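PDB 4WES: nitrogenase molybdenum-iron protein beta chain from Clostridium pasteurianum, which forms, with the alpha chain, the nitrogenase component that reduces dinitrogen to ammonia, and shares an [8Fe-7S] cluster with that chain. Local coordinates for residues B[435-438]-B[439-443]. Sequence-based numbering, arbitrary orientation.
Sequences EEIT and NVILD
Asn439 rests its side-chain amide on Glu435, one helical turn back. Asn439 CG stands beside its own backbone N (chi1 -80°), which sets the flat face of the amide against Glu435 O, with CG 3.1 Å from that oxygen. This is a packing contact, not a hydrogen bond. Glu435 CG lies 3.8 Å from Asn439 ND2, and the carboxylate and amide planes are turned 65° apart. Water 1 joins the two side chains, donating to Glu435 OE2 (2.7 Å) and to Asn439 OD1 (2.9 Å). Asn439 OD1 also accepts from water 2, which lies 2.8 Å from it. Two waters thus grip one amide oxygen.

On another side of the helix, Ile437 and Ile441 run side by side and point the same way. Ile437 CG2 touches Ile441 CD1 at 3.8 Å. Val440 CG2 packs on the Ile437 carbonyl oxygen.

The backbone beneath is regular alpha helix. Four successive i to i+4 bonds link the segments, from Asn439 N to Glu435 O (2.8 Å) through Leu442 N to Thr438 O (2.9 Å). At chi1 59°, Thr438 OG1 hydrogen-bonds Val434 O, one turn back, while accepting from water 2.

Glu435 OE1 accepts a hydrogen bond from Asn422 ND2 of the second beta subunit, where Glu435 and Thr438 pack on Tyr417, and Asn439 and Leu442 on Arg416, of that subunit. Ile437 and Val440 pack on Leu388 of strand 388-391 and on Val407 of strand 406-408, the outermost strand of the sheet on that side within this chain. Helix 426-448 thus lies between the parallel sheet of its own chain and the second beta subunit.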
loop_
_atom_site.group_PDB
_atom_site.type_symbol
_atom_site.label_atom_id
_atom_site.label_comp_id
_atom_site.label_asym_id
_atom_site.label_seq_id
_atom_site.Cartn_x
_atom_site.Cartn_y
_atom_site.Cartn_z
ATOM N N GLU B 435 -0.394 8.009 5.285
ATOM C CA GLU B 435 -0.074 6.590 5.369
ATOM C C GLU B 435 0.408 6.048 4.028
ATOM O O GLU B 435 1.420 5.354 3.964
ATOM C CB GLU B 435 -1.275 5.804 5.874
ATOM C CG GLU B 435 -0.960 4.337 6.013
ATOM C CD GLU B 435 -2.111 3.445 6.322
ATOM O OE1 GLU B 435 -3.295 3.837 6.060
ATOM O OE2 GLU B 435 -1.838 2.323 6.785
ATOM N N GLU B 436 -0.329 6.370 2.973
ATOM C CA GLU B 436 0.064 5.857 1.653
ATOM C C GLU B 436 1.418 6.371 1.199
ATOM O O GLU B 436 2.244 5.618 0.678
ATOM C CB GLU B 436 -0.991 6.248 0.632
ATOM C CG GLU B 436 -0.877 5.593 -0.709
ATOM C CD GLU B 436 -2.124 5.861 -1.580
ATOM O OE1 GLU B 436 -2.914 6.854 -1.339
ATOM O OE2 GLU B 436 -2.288 5.117 -2.553
ATOM N N ILE B 437 1.664 7.669 1.376
ATOM C CA ILE B 437 2.925 8.274 1.003
ATOM C C ILE B 437 4.072 7.646 1.778
ATOM O O ILE B 437 5.113 7.276 1.208
ATOM C CB ILE B 437 2.869 9.810 1.217
ATOM C CG1 ILE B 437 1.965 10.475 0.175
ATOM C CG2 ILE B 437 4.272 10.417 1.182
ATOM C CD1 ILE B 437 1.562 11.898 0.473
ATOM N N THR B 438 3.925 7.566 3.103
ATOM C CA THR B 438 5.016 7.022 3.896
ATOM C C THR B 438 5.191 5.527 3.623
ATOM O O THR B 438 6.325 5.032 3.631
ATOM C CB THR B 438 4.887 7.361 5.377
ATOM O OG1 THR B 438 3.672 6.875 5.915
ATOM C CG2 THR B 438 4.939 8.846 5.589
ATOM N N ASN B 439 4.094 4.803 3.409
ATOM C CA ASN B 439 4.213 3.387 3.068
ATOM C C ASN B 439 5.069 3.195 1.816
ATOM O O ASN B 439 5.927 2.302 1.769
ATOM C CB ASN B 439 2.850 2.748 2.795
ATOM C CG ASN B 439 2.060 2.365 4.030
ATOM O OD1 ASN B 439 2.511 2.488 5.160
ATOM N ND2 ASN B 439 0.855 1.889 3.783
ATOM N N VAL B 440 4.817 3.961 0.741
ATOM C CA VAL B 440 5.554 3.723 -0.491
ATOM C C VAL B 440 7.010 4.151 -0.386
ATOM O O VAL B 440 7.914 3.495 -0.953
ATOM C CB VAL B 440 4.893 4.348 -1.745
ATOM C CG1 VAL B 440 3.554 3.734 -2.024
ATOM C CG2 VAL B 440 4.828 5.859 -1.766
ATOM N N ILE B 441 7.281 5.191 0.407
ATOM C CA ILE B 441 8.653 5.616 0.668
ATOM C C ILE B 441 9.386 4.544 1.448
ATOM O O ILE B 441 10.509 4.139 1.088
ATOM C CB ILE B 441 8.669 6.989 1.381
ATOM C CG1 ILE B 441 8.234 8.086 0.387
ATOM C CG2 ILE B 441 10.010 7.261 2.032
ATOM C CD1 ILE B 441 7.957 9.418 1.050
ATOM N N LEU B 442 8.771 4.028 2.517
ATOM C CA LEU B 442 9.398 2.990 3.320
ATOM C C LEU B 442 9.539 1.672 2.576
ATOM O O LEU B 442 10.542 0.975 2.738
ATOM C CB LEU B 442 8.638 2.821 4.638
ATOM C CG LEU B 442 8.908 3.905 5.647
ATOM C CD1 LEU B 442 7.862 3.937 6.766
ATOM C CD2 LEU B 442 10.280 3.760 6.261
ATOM N N ASP B 443 8.574 1.320 1.733
ATOM C CA ASP B 443 8.681 0.097 0.965
ATOM C C ASP B 443 9.953 0.111 0.111
ATOM O O ASP B 443 10.676 -0.891 0.020
ATOM C CB ASP B 443 7.468 -0.076 0.041
ATOM C CG ASP B 443 6.231 -0.668 0.719
ATOM O OD1 ASP B 443 6.304 -1.146 1.865
ATOM O OD2 ASP B 443 5.185 -0.623 0.038
HETATM O O HOH W 1 0.663 1.429 7.190
HETATM O O HOH W 2 3.948 4.245 6.787
#